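Local coordinates for PDZ domain protein (Parabacteroides distasonis, PDB 4L8N) that is of unknown function but combines PDZ-like domains with a DUF4136 domain and binds magnesium, at residues E169-K174 with V280-M285; K175-D180 with M287-T292; R247-K252 with G256-E261. All coordinates share one frame; numbering follows the deposited sequence. Where two conformers were deposited one is given.

Contact 1: E169-K174 with V280-M285; sequences ENELTK and VHVPLM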
ATOM      1  N   GLU A 169      -6.089 -11.998 -21.773  1.00 58.40           N
ATOM      2  CA  GLU A 169      -6.518 -13.155 -22.562  1.00 59.55           C
ATOM      3  C   GLU A 169      -5.339 -14.062 -22.896  1.00 62.54           C
ATOM      4  O   GLU A 169      -5.467 -15.264 -22.723  1.00 63.85           O
ATOM      5  CB  GLU A 169      -7.251 -12.739 -23.844  1.00 62.25           C
ATOM      6  CG  GLU A 169      -8.062 -13.865 -24.457  1.00 74.27           C
ATOM      7  CD  GLU A 169      -8.745 -13.540 -25.769  1.00102.76           C
ATOM      8  OE1 GLU A 169      -9.276 -12.412 -25.902  1.00101.22           O
ATOM      9  OE2 GLU A 169      -8.781 -14.429 -26.652  1.00 98.59           O
ATOM     10  N   ASN A 170      -4.197 -13.503 -23.326  1.00 58.43           N
ATOM     11  CA  ASN A 170      -2.998 -14.294 -23.627  1.00 58.78           C
ATOM     12  C   ASN A 170      -2.481 -15.003 -22.380  1.00 60.52           C
ATOM     13  O   ASN A 170      -2.152 -16.180 -22.467  1.00 60.38           O
ATOM     14  CB  ASN A 170      -1.861 -13.452 -24.261  1.00 63.05           C
ATOM     15  CG  ASN A 170      -2.159 -12.882 -25.642  1.00101.54           C
ATOM     16  OD1 ASN A 170      -3.035 -13.366 -26.388  1.00103.63           O
ATOM     17  ND2 ASN A 170      -1.418 -11.834 -26.024  1.00 91.60           N
ATOM     18  N   GLU A 171      -2.452 -14.315 -21.224  1.00 55.09           N
ATOM     19  CA  GLU A 171      -1.966 -14.903 -19.972  1.00 53.97           C
ATOM     20  C   GLU A 171      -2.789 -16.088 -19.511  1.00 58.59           C
ATOM     21  O   GLU A 171      -2.211 -17.106 -19.132  1.00 59.63           O
ATOM     22  CB  GLU A 171      -1.919 -13.863 -18.840  1.00 54.20           C
ATOM     23  CG  GLU A 171      -0.727 -12.930 -18.902  1.00 57.70           C
ATOM     24  CD  GLU A 171       0.598 -13.529 -19.343  1.00 73.95           C
ATOM     25  OE1 GLU A 171       1.155 -14.376 -18.606  1.00 61.55           O
ATOM     26  OE2 GLU A 171       1.085 -13.135 -20.426  1.00 67.42           O
ATOM     27  N   LEU A 172      -4.129 -15.955 -19.555  1.00 53.36           N
ATOM     28  CA  LEU A 172      -5.085 -16.955 -19.082  1.00 52.07           C
ATOM     29  C   LEU A 172      -5.231 -18.118 -20.056  1.00 56.97           C
ATOM     30  O   LEU A 172      -5.402 -19.263 -19.613  1.00 56.81           O
ATOM     31  CB  LEU A 172      -6.458 -16.305 -18.804  1.00 51.36           C
ATOM     32  CG  LEU A 172      -6.529 -15.219 -17.709  1.00 51.99           C
ATOM     33  CD1 LEU A 172      -7.989 -14.837 -17.425  1.00 51.94           C
ATOM     34  CD2 LEU A 172      -5.858 -15.657 -16.432  1.00 48.38           C
ATOM     35  N   THR A 173      -5.158 -17.850 -21.384  1.00 53.12           N
ATOM     36  CA  THR A 173      -5.214 -18.960 -22.346  1.00 53.15           C
ATOM     37  C   THR A 173      -3.910 -19.778 -22.244  1.00 53.98           C
ATOM     38  O   THR A 173      -3.973 -20.982 -22.412  1.00 53.88           O
ATOM     39  CB  THR A 173      -5.548 -18.522 -23.778  1.00 59.40           C
ATOM     40  OG1 THR A 173      -4.636 -17.524 -24.222  1.00 61.38           O
ATOM     41  CG2 THR A 173      -6.984 -18.043 -23.915  1.00 56.67           C
ATOM     42  N   LYS A 174      -2.758 -19.149 -21.881  1.00 50.34           N
ATOM     43  CA  LYS A 174      -1.484 -19.867 -21.682  1.00 50.52           C
ATOM     44  C   LYS A 174      -1.551 -20.789 -20.454  1.00 57.17           C
ATOM     45  O   LYS A 174      -0.889 -21.823 -20.426  1.00 58.10           O
ATOM     46  CB  LYS A 174      -0.297 -18.909 -21.548  1.00 51.56           C
ATOM     47  CG  LYS A 174       0.140 -18.248 -22.854  1.00 62.75           C
ATOM     48  CD  LYS A 174       1.432 -17.443 -22.681  1.00 69.02           C
ATOM     49  CE  LYS A 174       1.233 -16.022 -22.198  1.00 72.71           C
ATOM     50  NZ  LYS A 174       2.450 -15.490 -21.529  1.00 76.85           N
ATOM     51  N   VAL A 280       3.418  -4.689 -19.647  1.00 51.29           N
ATOM     52  CA  VAL A 280       4.558  -5.113 -18.830  1.00 48.52           C
ATOM     53  C   VAL A 280       4.107  -5.916 -17.605  1.00 51.07           C
ATOM     54  O   VAL A 280       4.663  -6.974 -17.344  1.00 50.74           O
ATOM     55  CB  VAL A 280       5.438  -3.891 -18.413  1.00 50.51           C
ATOM     56  CG1 VAL A 280       6.579  -4.277 -17.473  1.00 48.44           C
ATOM     57  CG2 VAL A 280       5.992  -3.173 -19.631  1.00 50.97           C
ATOM     58  N   HIS A 281       3.118  -5.415 -16.858  1.00 48.61           N
ATOM     59  CA  HIS A 281       2.704  -5.949 -15.553  1.00 46.28           C
ATOM     60  C   HIS A 281       1.608  -6.996 -15.561  1.00 51.38           C
ATOM     61  O   HIS A 281       1.653  -7.842 -14.667  1.00 51.75           O
ATOM     62  CB  HIS A 281       2.355  -4.806 -14.622  1.00 45.42           C
ATOM     63  CG  HIS A 281       3.540  -3.920 -14.396  1.00 48.08           C
ATOM     64  ND1 HIS A 281       3.825  -2.864 -15.249  1.00 50.01           N
ATOM     65  CD2 HIS A 281       4.520  -4.001 -13.457  1.00 49.34           C
ATOM     66  CE1 HIS A 281       4.937  -2.306 -14.776  1.00 49.34           C
ATOM     67  NE2 HIS A 281       5.386  -2.944 -13.694  1.00 49.32           N
ATOM     68  N   VAL A 282       0.679  -7.026 -16.553  1.00 48.86           N
ATOM     69  CA  VAL A 282      -0.321  -8.114 -16.615  1.00 49.53           C
ATOM     70  C   VAL A 282       0.404  -9.503 -16.467  1.00 54.35           C
ATOM     71  O   VAL A 282      -0.027 -10.295 -15.610  1.00 54.35           O
ATOM     72  CB  VAL A 282      -1.226  -8.078 -17.893  1.00 53.63           C
ATOM     73  CG1 VAL A 282      -1.838  -9.450 -18.207  1.00 52.23           C
ATOM     74  CG2 VAL A 282      -2.314  -7.019 -17.768  1.00 54.19           C
ATOM     75  N   PRO A 283       1.499  -9.801 -17.238  1.00 49.92           N
ATOM     76  CA  PRO A 283       2.169 -11.117 -17.077  1.00 49.01           C
ATOM     77  C   PRO A 283       2.802 -11.333 -15.688  1.00 51.05           C
ATOM     78  O   PRO A 283       2.821 -12.461 -15.205  1.00 51.25           O
ATOM     79  CB  PRO A 283       3.241 -11.120 -18.181  1.00 50.47           C
ATOM     80  CG  PRO A 283       2.862 -10.034 -19.121  1.00 55.15           C
ATOM     81  CD  PRO A 283       2.148  -9.010 -18.312  1.00 51.01           C
ATOM     82  N   LEU A 284       3.311 -10.277 -15.046  1.00 47.91           N
ATOM     83  CA  LEU A 284       3.890 -10.395 -13.697  1.00 47.59           C
ATOM     84  C   LEU A 284       2.777 -10.593 -12.643  1.00 53.81           C
ATOM     85  O   LEU A 284       2.894 -11.467 -11.783  1.00 55.27           O
ATOM     86  CB  LEU A 284       4.755  -9.170 -13.337  1.00 46.74           C
ATOM     87  CG  LEU A 284       5.974  -8.877 -14.195  1.00 48.79           C
ATOM     88  CD1 LEU A 284       6.497  -7.488 -13.892  1.00 47.50           C
ATOM     89  CD2 LEU A 284       7.082  -9.944 -14.014  1.00 47.62           C
HETATM   90  N   MSE A 285       1.688  -9.797 -12.738  1.00 49.68           N
HETATM   91  CA  MSE A 285       0.500  -9.865 -11.873  1.00 47.96           C
HETATM   92  C   MSE A 285      -0.204 -11.219 -11.930  1.00 53.60           C
HETATM   93  O   MSE A 285      -0.611 -11.734 -10.890  1.00 54.85           O
HETATM   94  CB  MSE A 285      -0.499  -8.776 -12.281  1.00 48.79           C
HETATM   95  CG  MSE A 285      -0.073  -7.394 -11.857  1.00 53.36           C
HETATM   96 SE   MSE A 285      -1.131  -5.993 -12.643  0.75 58.91          SE
HETATM   97  CE  MSE A 285      -2.717  -6.361 -11.739  1.00 56.18           C
TER
HETATM   98  O   HOH W   1       1.423 -14.874 -15.927  1.00 62.26           O

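Contact 2: K175-D180 with M287-T292; sequences KGLTVD and MQYPYT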
ATOM      1  N   LYS A 175      -2.373 -20.419 -19.462  1.00 53.38           N
ATOM      2  CA  LYS A 175      -2.567 -21.157 -18.222  1.00 52.58           C
ATOM      3  C   LYS A 175      -3.449 -22.413 -18.436  1.00 59.40           C
ATOM      4  O   LYS A 175      -3.396 -23.350 -17.629  1.00 61.07           O
ATOM      5  CB  LYS A 175      -3.174 -20.217 -17.167  1.00 52.66           C
ATOM      6  CG  LYS A 175      -2.127 -19.265 -16.603  1.00 53.70           C
ATOM      7  CD  LYS A 175      -2.681 -18.089 -15.788  1.00 54.39           C
ATOM      8  CE  LYS A 175      -1.556 -17.174 -15.361  1.00 54.89           C
ATOM      9  NZ  LYS A 175      -0.573 -17.861 -14.470  1.00 55.66           N
ATOM     10  N   GLY A 176      -4.213 -22.424 -19.526  1.00 55.55           N
ATOM     11  CA  GLY A 176      -5.123 -23.509 -19.886  1.00 56.04           C
ATOM     12  C   GLY A 176      -6.600 -23.159 -19.765  1.00 60.59           C
ATOM     13  O   GLY A 176      -7.459 -24.036 -19.887  1.00 63.18           O
ATOM     14  N   LEU A 177      -6.912 -21.889 -19.487  1.00 55.75           N
ATOM     15  CA  LEU A 177      -8.284 -21.401 -19.409  1.00 56.51           C
ATOM     16  C   LEU A 177      -8.761 -21.096 -20.834  1.00 61.94           C
ATOM     17  O   LEU A 177      -7.953 -20.914 -21.751  1.00 58.43           O
ATOM     18  CB  LEU A 177      -8.441 -20.182 -18.473  1.00 55.34           C
ATOM     19  CG  LEU A 177      -8.071 -20.373 -16.980  1.00 60.00           C
ATOM     20  CD1 LEU A 177      -8.384 -19.121 -16.184  1.00 59.34           C
ATOM     21  CD2 LEU A 177      -8.812 -21.556 -16.345  1.00 62.68           C
ATOM     22  N   THR A 178     -10.074 -21.100 -21.035  1.00 61.90           N
ATOM     23  CA  THR A 178     -10.577 -20.874 -22.376  1.00 63.57           C
ATOM     24  C   THR A 178     -11.722 -19.831 -22.370  1.00 68.27           C
ATOM     25  O   THR A 178     -12.458 -19.694 -21.382  1.00 67.05           O
ATOM     26  CB  THR A 178     -10.938 -22.211 -23.020  1.00 77.87           C
ATOM     27  OG1 THR A 178     -11.521 -21.959 -24.289  1.00 92.23           O
ATOM     28  CG2 THR A 178     -11.851 -23.093 -22.147  1.00 73.49           C
ATOM     29  N   VAL A 179     -11.810 -19.047 -23.462  1.00 65.00           N
ATOM     30  CA  VAL A 179     -12.856 -18.032 -23.618  1.00 65.07           C
ATOM     31  C   VAL A 179     -14.205 -18.720 -23.977  1.00 71.98           C
ATOM     32  O   VAL A 179     -14.247 -19.685 -24.760  1.00 71.96           O
ATOM     33  CB  VAL A 179     -12.486 -16.951 -24.674  1.00 68.30           C
ATOM     34  CG1 VAL A 179     -13.525 -15.836 -24.715  1.00 68.77           C
ATOM     35  CG2 VAL A 179     -11.096 -16.373 -24.449  1.00 65.65           C
ATOM     36  N   ASP A 180     -15.293 -18.216 -23.375  1.00 69.53           N
ATOM     37  CA  ASP A 180     -16.678 -18.590 -23.633  1.00 71.29           C
ATOM     38  C   ASP A 180     -17.509 -17.361 -23.317  1.00 76.76           C
ATOM     39  O   ASP A 180     -17.723 -17.079 -22.144  1.00 75.66           O
ATOM     40  CB  ASP A 180     -17.105 -19.824 -22.805  1.00 73.57           C
ATOM     41  CG  ASP A 180     -18.548 -20.286 -23.005  1.00 80.70           C
ATOM     42  OD1 ASP A 180     -19.099 -20.079 -24.114  1.00 82.40           O
ATOM     43  OD2 ASP A 180     -19.106 -20.895 -22.076  1.00 85.92           O
HETATM   44  N   MSE A 287       1.088 -14.119 -12.613  1.00 43.92           N
HETATM   45  CA  MSE A 287       1.912 -15.258 -12.169  1.00 42.82           C
HETATM   46  C   MSE A 287       1.377 -15.801 -10.833  1.00 49.13           C
HETATM   47  O   MSE A 287       1.672 -16.943 -10.465  1.00 49.12           O
HETATM   48  CB  MSE A 287       3.387 -14.870 -12.057  1.00 43.67           C
HETATM   49  CG  MSE A 287       4.138 -15.100 -13.354  1.00 49.84           C
HETATM   50 SE   MSE A 287       6.008 -14.561 -13.317  0.75 55.81          SE
HETATM   51  CE  MSE A 287       6.604 -15.878 -12.216  1.00 52.92           C
ATOM     52  N   GLN A 288       0.557 -14.981 -10.119  1.00 45.57           N
ATOM     53  CA  GLN A 288      -0.040 -15.422  -8.870  1.00 45.32           C
ATOM     54  C   GLN A 288      -1.450 -15.964  -9.075  1.00 48.37           C
ATOM     55  O   GLN A 288      -2.109 -16.268  -8.090  1.00 50.44           O
ATOM     56  CB  GLN A 288       0.013 -14.350  -7.787  1.00 46.38           C
ATOM     57  CG  GLN A 288       1.427 -14.203  -7.245  1.00 46.77           C
ATOM     58  CD  GLN A 288       1.440 -13.710  -5.848  1.00 57.13           C
ATOM     59  OE1 GLN A 288       1.780 -14.441  -4.913  1.00 54.05           O
ATOM     60  NE2 GLN A 288       1.035 -12.463  -5.685  1.00 50.98           N
ATOM     61  N   TYR A 289      -1.897 -16.158 -10.338  1.00 43.30           N
ATOM     62  CA  TYR A 289      -3.165 -16.832 -10.616  1.00 42.85           C
ATOM     63  C   TYR A 289      -2.860 -18.192 -11.264  1.00 48.03           C
ATOM     64  O   TYR A 289      -2.238 -18.207 -12.333  1.00 47.55           O
ATOM     65  CB  TYR A 289      -4.153 -16.006 -11.476  1.00 43.11           C
ATOM     66  CG  TYR A 289      -5.519 -16.661 -11.458  1.00 44.34           C
ATOM     67  CD1 TYR A 289      -6.360 -16.530 -10.351  1.00 45.49           C
ATOM     68  CD2 TYR A 289      -5.896 -17.568 -12.457  1.00 44.70           C
ATOM     69  CE1 TYR A 289      -7.575 -17.220 -10.275  1.00 45.88           C
ATOM     70  CE2 TYR A 289      -7.108 -18.269 -12.383  1.00 45.58           C
ATOM     71  CZ  TYR A 289      -7.947 -18.082 -11.293  1.00 52.44           C
ATOM     72  OH  TYR A 289      -9.149 -18.755 -11.199  1.00 55.43           O
ATOM     73  N   PRO A 290      -3.226 -19.356 -10.666  1.00 45.85           N
ATOM     74  CA  PRO A 290      -4.018 -19.573  -9.444  1.00 47.18           C
ATOM     75  C   PRO A 290      -3.223 -19.699  -8.137  1.00 55.74           C
ATOM     76  O   PRO A 290      -3.831 -19.838  -7.075  1.00 55.74           O
ATOM     77  CB  PRO A 290      -4.711 -20.899  -9.754  1.00 49.07           C
ATOM     78  CG  PRO A 290      -3.721 -21.647 -10.576  1.00 52.40           C
ATOM     79  CD  PRO A 290      -2.915 -20.642 -11.324  1.00 46.30           C
ATOM     80  N   TYR A 291      -1.881 -19.664  -8.199  1.00 54.25           N
ATOM     81  CA  TYR A 291      -1.078 -19.858  -7.006  1.00 53.83           C
ATOM     82  C   TYR A 291      -0.577 -18.526  -6.439  1.00 55.32           C
ATOM     83  O   TYR A 291       0.401 -17.966  -6.923  1.00 54.36           O
ATOM     84  CB  TYR A 291       0.071 -20.825  -7.308  1.00 55.19           C
ATOM     85  CG  TYR A 291       0.899 -21.207  -6.099  1.00 56.49           C
ATOM     86  CD1 TYR A 291       0.300 -21.709  -4.948  1.00 57.76           C
ATOM     87  CD2 TYR A 291       2.289 -21.112  -6.125  1.00 57.38           C
ATOM     88  CE1 TYR A 291       1.058 -22.070  -3.838  1.00 59.87           C
ATOM     89  CE2 TYR A 291       3.060 -21.476  -5.023  1.00 58.91           C
ATOM     90  CZ  TYR A 291       2.442 -21.958  -3.880  1.00 65.38           C
ATOM     91  OH  TYR A 291       3.212 -22.335  -2.804  1.00 63.16           O
ATOM     92  N   THR A 292      -1.279 -18.038  -5.397  1.00 50.72           N
ATOM     93  CA  THR A 292      -1.003 -16.813  -4.659  1.00 49.35           C
ATOM     94  C   THR A 292      -0.310 -17.146  -3.334  1.00 55.56           C
ATOM     95  O   THR A 292      -0.895 -17.830  -2.488  1.00 56.42           O
ATOM     96  CB  THR A 292      -2.324 -16.031  -4.421  1.00 51.48           C
ATOM     97  OG1 THR A 292      -2.932 -15.686  -5.666  1.00 50.30           O
ATOM     98  CG2 THR A 292      -2.126 -14.761  -3.614  1.00 47.63           C
TER

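Contact 3: R247-K252 with G256-E261; sequences RIIDQK and GRVLWE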
ATOM      1  N   ARG A 247      -9.708  -8.009 -11.757  1.00 56.15           N
ATOM      2  CA  ARG A 247     -10.730  -8.598 -10.896  0.50 56.13           C
ATOM      3  C   ARG A 247     -11.252  -9.857 -11.565  1.00 59.51           C
ATOM      4  O   ARG A 247     -11.689  -9.790 -12.718  1.00 60.35           O
ATOM      5  CB  ARG A 247     -11.864  -7.585 -10.636  0.50 58.38           C
ATOM      6  CG  ARG A 247     -12.578  -7.759  -9.296  0.50 69.09           C
ATOM      7  CD  ARG A 247     -13.615  -6.666  -9.046  0.50 79.23           C
ATOM      8  NE  ARG A 247     -13.212  -5.729  -7.992  0.50 83.30           N
ATOM      9  CZ  ARG A 247     -12.957  -4.438  -8.187  0.50 95.97           C
ATOM     10  NH1 ARG A 247     -13.085  -3.903  -9.395  0.50 88.89           N
ATOM     11  NH2 ARG A 247     -12.579  -3.669  -7.171  0.50 71.75           N
ATOM     12  N   ILE A 248     -11.159 -11.036 -10.868  1.00 53.76           N
ATOM     13  CA  ILE A 248     -11.657 -12.320 -11.427  1.00 52.94           C
ATOM     14  C   ILE A 248     -12.944 -12.699 -10.655  1.00 55.76           C
ATOM     15  O   ILE A 248     -12.875 -13.136  -9.498  1.00 54.40           O
ATOM     16  CB  ILE A 248     -10.599 -13.478 -11.457  1.00 54.95           C
ATOM     17  CG1 ILE A 248      -9.367 -13.117 -12.327  1.00 53.57           C
ATOM     18  CG2 ILE A 248     -11.254 -14.825 -11.881  1.00 54.25           C
ATOM     19  CD1 ILE A 248      -8.237 -14.190 -12.392  1.00 52.98           C
ATOM     20  N   ILE A 249     -14.116 -12.479 -11.288  1.00 53.23           N
ATOM     21  CA  ILE A 249     -15.418 -12.669 -10.636  1.00 53.32           C
ATOM     22  C   ILE A 249     -16.078 -14.002 -11.020  1.00 58.36           C
ATOM     23  O   ILE A 249     -16.330 -14.262 -12.197  1.00 60.69           O
ATOM     24  CB  ILE A 249     -16.381 -11.463 -10.934  1.00 56.43           C
ATOM     25  CG1 ILE A 249     -15.743 -10.098 -10.595  1.00 55.53           C
ATOM     26  CG2 ILE A 249     -17.722 -11.618 -10.212  1.00 57.12           C
ATOM     27  CD1 ILE A 249     -15.825  -9.150 -11.717  1.00 62.14           C
ATOM     28  N   ASP A 250     -16.425 -14.794  -9.998  1.00 53.22           N
ATOM     29  CA  ASP A 250     -17.140 -16.069 -10.084  1.00 53.39           C
ATOM     30  C   ASP A 250     -18.536 -15.863 -10.662  1.00 59.99           C
ATOM     31  O   ASP A 250     -19.258 -14.970 -10.211  1.00 61.15           O
ATOM     32  CB  ASP A 250     -17.245 -16.666  -8.672  1.00 54.59           C
ATOM     33  CG  ASP A 250     -17.979 -17.987  -8.500  1.00 61.96           C
ATOM     34  OD1 ASP A 250     -18.347 -18.608  -9.526  1.00 62.91           O
ATOM     35  OD2 ASP A 250     -18.174 -18.409  -7.331  1.00 62.83           O
ATOM     36  N   GLN A 251     -18.931 -16.720 -11.620  1.00 56.75           N
ATOM     37  CA  GLN A 251     -20.254 -16.684 -12.235  1.00 57.73           C
ATOM     38  C   GLN A 251     -21.035 -17.956 -11.957  1.00 68.41           C
ATOM     39  O   GLN A 251     -22.241 -17.985 -12.212  1.00 70.94           O
ATOM     40  CB  GLN A 251     -20.166 -16.495 -13.760  1.00 58.63           C
ATOM     41  CG  GLN A 251     -19.412 -15.273 -14.265  1.00 53.64           C
ATOM     42  CD  GLN A 251     -19.993 -13.974 -13.809  1.00 73.05           C
ATOM     43  OE1 GLN A 251     -19.552 -13.391 -12.823  1.00 72.47           O
ATOM     44  NE2 GLN A 251     -20.985 -13.492 -14.526  1.00 71.31           N
ATOM     45  N   LYS A 252     -20.374 -19.022 -11.471  1.00 67.28           N
ATOM     46  CA  LYS A 252     -21.060 -20.303 -11.295  1.00 68.95           C
ATOM     47  C   LYS A 252     -21.232 -20.793  -9.832  1.00 73.08           C
ATOM     48  O   LYS A 252     -22.336 -21.200  -9.509  1.00 74.78           O
ATOM     49  CB  LYS A 252     -20.391 -21.405 -12.148  1.00 71.60           C
ATOM     50  CG  LYS A 252     -18.898 -21.622 -11.905  1.00 81.78           C
ATOM     51  CD  LYS A 252     -18.368 -22.849 -12.640  1.00 92.60           C
ATOM     52  CE  LYS A 252     -18.108 -24.034 -11.746  1.00101.49           C
ATOM     53  NZ  LYS A 252     -17.684 -25.233 -12.524  1.00107.14           N
ATOM     54  N   GLY A 256     -20.984 -13.477  -8.493  1.00 59.99           N
ATOM     55  CA  GLY A 256     -20.685 -12.131  -8.014  1.00 58.15           C
ATOM     56  C   GLY A 256     -19.543 -12.046  -7.022  1.00 61.49           C
ATOM     57  O   GLY A 256     -19.013 -10.956  -6.790  1.00 60.84           O
ATOM     58  N   ARG A 257     -19.166 -13.196  -6.419  1.00 58.35           N
ATOM     59  CA  ARG A 257     -18.048 -13.328  -5.476  1.00 56.61           C
ATOM     60  C   ARG A 257     -16.741 -13.107  -6.211  1.00 58.39           C
ATOM     61  O   ARG A 257     -16.492 -13.752  -7.231  1.00 57.23           O
ATOM     62  CB  ARG A 257     -18.066 -14.731  -4.817  1.00 57.08           C
ATOM     63  CG  ARG A 257     -16.863 -15.071  -3.938  1.00 62.96           C
ATOM     64  CD  ARG A 257     -16.952 -16.475  -3.361  1.00 64.87           C
ATOM     65  NE  ARG A 257     -16.937 -17.501  -4.408  1.00 58.69           N
ATOM     66  CZ  ARG A 257     -16.768 -18.805  -4.202  1.00 67.56           C
ATOM     67  NH1 ARG A 257     -16.614 -19.278  -2.973  1.00 57.25           N
ATOM     68  NH2 ARG A 257     -16.763 -19.647  -5.223  1.00 52.96           N
ATOM     69  N   VAL A 258     -15.911 -12.183  -5.703  1.00 53.82           N
ATOM     70  CA  VAL A 258     -14.593 -11.935  -6.275  1.00 51.42           C
ATOM     71  C   VAL A 258     -13.679 -13.029  -5.742  1.00 53.74           C
ATOM     72  O   VAL A 258     -13.508 -13.162  -4.521  1.00 51.77           O
ATOM     73  CB  VAL A 258     -14.058 -10.510  -5.993  1.00 53.52           C
ATOM     74  CG1 VAL A 258     -12.632 -10.358  -6.517  1.00 52.06           C
ATOM     75  CG2 VAL A 258     -14.974  -9.460  -6.612  1.00 52.95           C
ATOM     76  N   LEU A 259     -13.157 -13.858  -6.662  1.00 51.01           N
ATOM     77  CA  LEU A 259     -12.283 -14.986  -6.324  1.00 50.20           C
ATOM     78  C   LEU A 259     -10.864 -14.521  -6.075  1.00 51.44           C
ATOM     79  O   LEU A 259     -10.223 -14.945  -5.113  1.00 50.94           O
ATOM     80  CB  LEU A 259     -12.276 -16.044  -7.443  1.00 50.32           C
ATOM     81  CG  LEU A 259     -13.605 -16.682  -7.840  1.00 55.64           C
ATOM     82  CD1 LEU A 259     -13.423 -17.501  -9.066  1.00 56.19           C
ATOM     83  CD2 LEU A 259     -14.131 -17.610  -6.754  1.00 56.95           C
ATOM     84  N   TRP A 260     -10.386 -13.650  -6.947  1.00 46.83           N
ATOM     85  CA  TRP A 260      -9.020 -13.164  -6.964  1.00 47.50           C
ATOM     86  C   TRP A 260      -9.000 -11.765  -7.564  1.00 52.91           C
ATOM     87  O   TRP A 260      -9.695 -11.494  -8.572  1.00 51.55           O
ATOM     88  CB  TRP A 260      -8.186 -14.145  -7.831  1.00 46.62           C
ATOM     89  CG  TRP A 260      -6.704 -13.892  -7.907  1.00 46.22           C
ATOM     90  CD1 TRP A 260      -5.737 -14.516  -7.177  1.00 48.90           C
ATOM     91  CD2 TRP A 260      -6.019 -13.116  -8.898  1.00 44.93           C
ATOM     92  NE1 TRP A 260      -4.494 -14.129  -7.606  1.00 47.75           N
ATOM     93  CE2 TRP A 260      -4.634 -13.256  -8.655  1.00 48.05           C
ATOM     94  CE3 TRP A 260      -6.440 -12.294  -9.959  1.00 45.72           C
ATOM     95  CZ2 TRP A 260      -3.671 -12.637  -9.449  1.00 45.84           C
ATOM     96  CZ3 TRP A 260      -5.482 -11.629 -10.703  1.00 46.29           C
ATOM     97  CH2 TRP A 260      -4.116 -11.845 -10.479  1.00 46.33           C
ATOM     98  N   GLU A 261      -8.212 -10.879  -6.930  1.00 50.11           N
ATOM     99  CA  GLU A 261      -8.048  -9.492  -7.332  1.00 50.15           C
ATOM    100  C   GLU A 261      -6.611  -9.092  -7.100  1.00 52.13           C
ATOM    101  O   GLU A 261      -6.041  -9.409  -6.055  1.00 51.84           O
ATOM    102  CB  GLU A 261      -9.030  -8.573  -6.555  1.00 52.49           C
ATOM    103  CG  GLU A 261      -9.133  -7.140  -7.086  1.00 65.82           C
ATOM    104  CD  GLU A 261     -10.168  -6.230  -6.440  1.00 82.50           C
ATOM    105  OE1 GLU A 261     -11.366  -6.585  -6.455  1.00 70.09           O
ATOM    106  OE2 GLU A 261      -9.795  -5.127  -5.982  1.00 77.13           O
TER

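Contact 1: E169-K174 with V280-M285
E171 lies against the P283 turn of the neighbouring helix, and its side chain supplies more of the buried surface than any other residue here. It projects from helix 158-175 toward helix 274-285, and its chain is bent at chi2 (-38°), which turns the carboxylate against the proline instead of sending it straight out. E171 CD comes to 3.7 Å from P283 CA, while E171 OE2 rests 3.7 Å from P283 CB, the two side chains crossing at about a right angle. Deeper in the interface, at buried V282, the aliphatic part of the glutamate does the work: E171 CG meets V282 CG1 at 3.7 Å, the chains sliding past each other in opposite directions. Valine suits that position because its side chain also packs on C167 and I168 of helix 158-175 and on F244 and I246 of strand 240-250. A proline is tolerated inside helix 274-285 at the price of a kink, since it has no N-H to give to the turn before; F218 of the second subunit packs on it as well. The two carboxylate oxygens are used differently. E171 OE2 forms a salt bridge with K174 NZ (2.9 Å), which approaches on the syn side but 33° out of the carboxylate plane. E171 OE1 accepts a hydrogen bond from a water at 2.7 Å, and this water also donates to P283 O, 2.9 Å away. The glutamate thus joins the helices by carbon packing and a shared water, while the neighbouring lysine probably offsets its charge at this partly buried, water-accessible seam.

Contact 2: K175-D180 with M287-T292
K175 and Y289 join the end of helix 158-175 to the loop that follows helix 274-285. The helix closes in a Schellman motif at G176, whose positive phi (110°) would press a side chain against the preceding carbonyl, so glycine fits there. The polar part of the contact belongs to the lysine: K175 NZ donates to Y289 O at 2.7 Å, with a C=O...N angle of 169°, nearly in line with the carbonyl. The extended chain brings K175 CE to 3.3 Å from Y289 O, and the bend at chi4 (-62°) turns NZ onto the carbonyl. The same ammonium also bonds to C286 O, so a long, flexible donor suits a place where two loop carbonyls converge. A methionine here would probably leave both carbonyls without this donor and the loop less firmly tied to the helix end. The apolar part is a single contact between L177 and Y289. The leucine crosses the tyrosine side chain at about a right angle and also packs on F148, while the ring is further bordered by F142 and W260. Leucine reaches the ring obliquely, its methyl L177 CD1 lying 4.1 Å from Y289 CE2.

Contact 3: R247-K252 with G256-E261
R247, in one of its two conformers, lies beside E261 and points the same way, yet guanidinium and carboxylate planes stand 87° apart. R247 NE is 2.6 Å from E261 OE1, a salt bridge with a bent, weak hydrogen bond that the other conformer may not keep. V258, on the same face, packs CG1 against R247 CG at 3.8 Å. On the other face I248 crosses W260 obliquely, I248 CD1 lying 3.6 Å from W260 CE3; flat indole and branched aliphatic chain suit this buried side, where the indole N-H bonds to T292. Nearer the turn, R257 NH2 forms a second salt bridge with D250 OD2 (2.8 Å), met from above the carboxylate plane, the two groups inclined by 36°. With CG anti to the backbone N (chi1 179°), D250 also accepts from I254 N through OD2 and, as an Asx turn, from K252 N through OD1. The positive phi at G256 suits glycine, because a CB would press on the preceding carbonyl O. I248 N bonds to W260 O and L259 N to I248 O, with a one-residue slip at I249. The whole is an antiparallel beta hairpin with a beta bulge.

All three contacts belong to the DUF4136 domain. Contact 3 closes a local hairpin nested inside the larger loops of contacts 1 and 2, whose segments alternate along the chain: helix 158-175 runs directly into 175-180, and helix 274-285 leads into 287-292. The centres of contacts 1 and 2 are about 9 Å apart, those of 2 and 3 about 13 Å, and those of 1 and 3 about 17 Å. Contacts 1 and 2 meet through a probable hydrogen bond from L177 N to L172 O, and the W260 ring of contact 3 touches M285 O. Together they fasten two helices and their following segments to one mixed sheet, away from the magnesium-binding residues E239 and D270.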